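Local coordinates for protein putative dihydrodipicolinate synthase (Thermus thermophilus, PDB 2PCQ) that is a putative member of the dihydrodipicolinate synthetase family with a TIM-barrel fold and carries a potassium ion, at residues P49-R52 and A53-L56; P264-E267 and R268-V272. All blocks are in the same frame, centred on the assembly; numbering follows the deposited sequence.

Interaction 1: P49-R52 and A53-L56; sequences PEER and ARGL
Glu-50 and Arg-54, one helical turn apart, carry the charged part of this contact. Both carboxylate oxygens of Glu-50 face the same guanidinium nitrogen: OE1 lies 2.6 Å from Arg-54 NH1 in a salt bridge, and OE2 accepts a weak, bent hydrogen bond of 3.0 Å from that NH1. The two flat groups are not coplanar, their planes standing 34° apart. Glu-50 reaches forward because its chain folds at chi2 (-79°), while the bend of Arg-54 at chi3 (74°) swings the guanidinium back toward the carboxylate. Arg-54 CD also passes 3.3 Å from Glu-50 OE2, and its NE pairs with Glu-18, so two acidic groups hold this side chain and probably restrict its rotation. Glu-51 adds a looser touch, its CG 4.2 Å from Arg-54 NH2; its carboxylate is engaged elsewhere, OE2 with Arg-256 and OE1 with the backbone N of Thr-48. Arg-52 NE forms a salt bridge with Glu-83.

The backbone bonds join each residue to the one four places on. Gly-55 N to Glu-51 O is short at 2.7 Å, whereas Leu-56 N to Arg-52 O is weak at 3.3 Å; Arg-52 O also has Tyr-38 OH as a partner.

Packing completes the turn. The guanidinium of Arg-52 folds back so that Pro-49 CA sits over the centre of one face. Arg-52, Ala-53 and Leu-56 all touch helix 74-87, while Pro-49 packs on Pro-49 of a second subunit. An i to i+4 glutamate-arginine pair thus spans the first turns of helix 49-57, the helix of a beta-alpha-beta unit that joins strands 36-37 and 66-69 of the TIM barrel.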
loop_
_atom_site.group_PDB
_atom_site.type_symbol
_atom_site.label_atom_id
_atom_site.label_comp_id
_atom_site.label_asym_id
_atom_site.label_seq_id
_atom_site.Cartn_x
_atom_site.Cartn_y
_atom_site.Cartn_z
ATOM N N PRO A 49 27.075 -17.439 2.397
ATOM C CA PRO A 49 26.912 -18.869 2.114
ATOM C C PRO A 49 27.810 -19.739 2.995
ATOM O O PRO A 49 27.419 -20.826 3.418
ATOM C CB PRO A 49 27.280 -18.966 0.638
ATOM C CG PRO A 49 26.776 -17.655 0.097
ATOM C CD PRO A 49 27.247 -16.671 1.149
ATOM N N GLU A 50 29.011 -19.245 3.274
ATOM C CA GLU A 50 29.976 -19.969 4.099
ATOM C C GLU A 50 29.475 -20.101 5.538
ATOM O O GLU A 50 29.518 -21.186 6.120
ATOM C CB GLU A 50 31.326 -19.242 4.060
ATOM C CG GLU A 50 32.493 -19.980 4.707
ATOM C CD GLU A 50 32.499 -19.871 6.220
ATOM O OE1 GLU A 50 32.336 -18.743 6.732
ATOM O OE2 GLU A 50 32.680 -20.909 6.897
ATOM N N GLU A 51 29.000 -18.996 6.108
ATOM C CA GLU A 51 28.487 -19.003 7.475
ATOM C C GLU A 51 27.223 -19.861 7.544
ATOM O O GLU A 51 27.004 -20.584 8.516
ATOM C CB GLU A 51 28.192 -17.570 7.935
ATOM C CG GLU A 51 29.410 -16.650 7.846
ATOM C CD GLU A 51 29.088 -15.196 8.138
ATOM O OE1 GLU A 51 28.066 -14.698 7.620
ATOM O OE2 GLU A 51 29.865 -14.546 8.874
ATOM N N ARG A 52 26.405 -19.784 6.498
ATOM C CA ARG A 52 25.166 -20.554 6.411
ATOM C C ARG A 52 25.460 -22.050 6.542
ATOM O O ARG A 52 24.805 -22.757 7.306
ATOM C CB ARG A 52 24.481 -20.284 5.066
ATOM C CG ARG A 52 23.146 -20.991 4.857
ATOM C CD ARG A 52 22.721 -20.891 3.397
ATOM N NE ARG A 52 23.651 -21.614 2.533
ATOM C CZ ARG A 52 23.966 -21.261 1.289
ATOM N NH1 ARG A 52 23.431 -20.180 0.737
ATOM N NH2 ARG A 52 24.823 -21.994 0.595
ATOM N N ALA A 53 26.444 -22.527 5.787
ATOM C CA ALA A 53 26.824 -23.936 5.814
ATOM C C ALA A 53 27.458 -24.297 7.155
ATOM O O ALA A 53 27.195 -25.361 7.713
ATOM C CB ALA A 53 27.804 -24.235 4.678
ATOM N N ARG A 54 28.292 -23.400 7.667
ATOM C CA ARG A 54 28.971 -23.622 8.937
ATOM C C ARG A 54 27.963 -23.716 10.083
ATOM O O ARG A 54 28.045 -24.607 10.929
ATOM C CB ARG A 54 29.950 -22.474 9.193
ATOM C CG ARG A 54 31.108 -22.817 10.108
ATOM C CD ARG A 54 32.154 -21.710 10.066
ATOM N NE ARG A 54 31.723 -20.517 10.788
ATOM C CZ ARG A 54 31.993 -19.275 10.405
ATOM N NH1 ARG A 54 32.688 -19.056 9.299
ATOM N NH2 ARG A 54 31.576 -18.249 11.133
ATOM N N GLY A 55 27.006 -22.794 10.100
ATOM C CA GLY A 55 26.001 -22.794 11.144
ATOM C C GLY A 55 25.202 -24.080 11.220
ATOM O O GLY A 55 24.970 -24.610 12.306
ATOM N N LEU A 56 24.781 -24.590 10.067
ATOM C CA LEU A 56 23.991 -25.815 10.025
ATOM C C LEU A 56 24.806 -27.044 10.426
ATOM O O LEU A 56 24.280 -27.956 11.061
ATOM C CB LEU A 56 23.389 -26.005 8.628
ATOM C CG LEU A 56 22.442 -27.194 8.419
ATOM C CD1 LEU A 56 21.306 -27.148 9.434
ATOM C CD2 LEU A 56 21.887 -27.159 7.002
#

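Interaction 2: P264-E267 and R268-V272; sequences PLWE and RFLPV
Local aromatic and aliphatic packing, combined with the opening backbone bonds of a helix, makes up this surface contact at the start of helix 266-278, where Trp-266 meets Phe-269 and Leu-270. Two carbons of the indole's benzo ring make the contacts: CZ3 approaches Phe-269 CD2 at 3.9 Å, and CZ2 approaches Leu-270 CD1 at 3.8 Å. Relative to the phenyl ring of Phe-269, Trp-266 CZ3 is at the edge, close to the ring plane. Leu-270 CB instead lies over one indole face, displaced toward the rim. CG of Trp-266 is anti to the backbone N (chi1 -174°), which puts it beside the carbonyl carbon and turns the ring toward Phe-269 and Leu-270, although the CB bond itself points away.

Leu-265 and Arg-268 run together in the same direction, with Leu-265 CD2 3.5 Å from Arg-268 NH1 and 4.0 Å from Arg-268 CD. The helix belongs to the C-terminal helical region that follows the eight-stranded barrel, and it rests on helix 216-247: Leu-265 touches Lys-235, Phe-269 touches Leu-229, and Trp-266 meets His-247 edge-to-face.

Leu-265 O accepts a hydrogen bond from Phe-269 N (2.9 Å) and a weak one from Arg-268 N (3.1 Å). Trp-266 O receives Leu-270 N in a nearly straight bond of 2.8 Å (167°). One water bridges Pro-264 O and Arg-268 N, supplying an acceptor to this first-turn amide. Pro-271 has no N-H to offer the preceding turn; its CD lies 3.2 Å from Glu-267 O, and the helix kinks there.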
loop_
_atom_site.group_PDB
_atom_site.type_symbol
_atom_site.label_atom_id
_atom_site.label_comp_id
_atom_site.label_asym_id
_atom_site.label_seq_id
_atom_site.Cartn_x
_atom_site.Cartn_y
_atom_site.Cartn_z
ATOM N N PRO A 264 13.088 -1.848 21.863
ATOM C CA PRO A 264 12.404 -0.701 22.470
ATOM C C PRO A 264 11.124 -1.152 23.187
ATOM O O PRO A 264 10.524 -0.396 23.949
ATOM C CB PRO A 264 12.084 0.193 21.267
ATOM C CG PRO A 264 13.145 -0.164 20.274
ATOM C CD PRO A 264 13.225 -1.662 20.406
ATOM N N LEU A 265 10.705 -2.385 22.927
ATOM C CA LEU A 265 9.493 -2.917 23.543
ATOM C C LEU A 265 9.765 -3.763 24.780
ATOM O O LEU A 265 8.839 -4.318 25.364
ATOM C CB LEU A 265 8.716 -3.758 22.528
ATOM C CG LEU A 265 8.073 -2.991 21.370
ATOM C CD1 LEU A 265 7.510 -3.965 20.357
ATOM C CD2 LEU A 265 6.972 -2.089 21.910
ATOM N N TRP A 266 11.026 -3.851 25.190
ATOM C CA TRP A 266 11.364 -4.676 26.345
ATOM C C TRP A 266 10.578 -4.347 27.605
ATOM O O TRP A 266 10.077 -5.246 28.277
ATOM C CB TRP A 266 12.859 -4.599 26.656
ATOM C CG TRP A 266 13.251 -5.545 27.752
ATOM C CD1 TRP A 266 13.785 -5.221 28.968
ATOM C CD2 TRP A 266 13.109 -6.972 27.742
ATOM N NE1 TRP A 266 13.983 -6.359 29.717
ATOM C CE2 TRP A 266 13.579 -7.445 28.988
ATOM C CE3 TRP A 266 12.634 -7.894 26.800
ATOM C CZ2 TRP A 266 13.585 -8.807 29.318
ATOM C CZ3 TRP A 266 12.640 -9.248 27.127
ATOM C CH2 TRP A 266 13.114 -9.691 28.377
ATOM N N GLU A 267 10.469 -3.063 27.925
ATOM C CA GLU A 267 9.748 -2.641 29.119
ATOM C C GLU A 267 8.304 -3.135 29.136
ATOM O O GLU A 267 7.775 -3.488 30.189
ATOM C CB GLU A 267 9.788 -1.116 29.241
ATOM C CG GLU A 267 9.044 -0.568 30.441
ATOM C CD GLU A 267 9.380 0.887 30.716
ATOM O OE1 GLU A 267 9.292 1.707 29.778
ATOM O OE2 GLU A 267 9.731 1.209 31.871
ATOM N N ARG A 268 7.664 -3.161 27.972
ATOM C CA ARG A 268 6.285 -3.630 27.881
ATOM C C ARG A 268 6.229 -5.155 27.862
ATOM O O ARG A 268 5.301 -5.757 28.392
ATOM C CB ARG A 268 5.622 -3.096 26.609
ATOM C CG ARG A 268 5.355 -1.601 26.609
ATOM C CD ARG A 268 4.901 -1.136 25.232
ATOM N NE ARG A 268 3.689 -1.818 24.789
ATOM C CZ ARG A 268 3.170 -1.699 23.570
ATOM N NH1 ARG A 268 3.762 -0.924 22.671
ATOM N NH2 ARG A 268 2.059 -2.351 23.250
ATOM N N PHE A 269 7.233 -5.774 27.252
ATOM C CA PHE A 269 7.270 -7.227 27.142
ATOM C C PHE A 269 7.642 -7.949 28.434
ATOM O O PHE A 269 7.070 -8.992 28.745
ATOM C CB PHE A 269 8.258 -7.635 26.048
ATOM C CG PHE A 269 8.090 -9.048 25.577
ATOM C CD1 PHE A 269 6.988 -9.410 24.807
ATOM C CD2 PHE A 269 9.041 -10.014 25.881
ATOM C CE1 PHE A 269 6.838 -10.715 24.346
ATOM C CE2 PHE A 269 8.901 -11.320 25.425
ATOM C CZ PHE A 269 7.797 -11.672 24.653
ATOM N N LEU A 270 8.600 -7.400 29.175
ATOM C CA LEU A 270 9.070 -8.013 30.418
ATOM C C LEU A 270 7.951 -8.540 31.319
ATOM O O LEU A 270 7.914 -9.729 31.630
ATOM C CB LEU A 270 9.957 -7.025 31.192
ATOM C CG LEU A 270 10.533 -7.470 32.544
ATOM C CD1 LEU A 270 11.363 -8.736 32.379
ATOM C CD2 LEU A 270 11.386 -6.344 33.123
ATOM N N PRO A 271 7.018 -7.670 31.740
ATOM C CA PRO A 271 5.934 -8.147 32.605
ATOM C C PRO A 271 5.053 -9.219 31.965
ATOM O O PRO A 271 4.523 -10.089 32.658
ATOM C CB PRO A 271 5.162 -6.867 32.937
ATOM C CG PRO A 271 5.415 -5.995 31.747
ATOM C CD PRO A 271 6.881 -6.226 31.480
ATOM N N VAL A 272 4.891 -9.155 30.646
ATOM C CA VAL A 272 4.081 -10.148 29.953
ATOM C C VAL A 272 4.773 -11.505 30.048
ATOM O O VAL A 272 4.145 -12.509 30.383
ATOM C CB VAL A 272 3.879 -9.776 28.462
ATOM C CG1 VAL A 272 3.210 -10.928 27.723
ATOM C CG2 VAL A 272 3.012 -8.526 28.351
HETATM O O HOH W 1 8.584 -0.817 25.994
#

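In the fold
Interactions 1 and 2 are separate local contacts, following one another along the chain, with centres 32 Å apart and nearest atoms about 24 Å apart. Both lie away from the middle of the subunit: interaction 1 is about 18 Å and interaction 2 about 22 Å, centre to centre, from the centre of the chain. The first belongs to a helix of the barrel, the second to the last helix, which packs outside the strands. Only interaction 1 meets another subunit. Each is local packing within a single helix, and neither includes Ala-143 or Val-148, the residues of the potassium site.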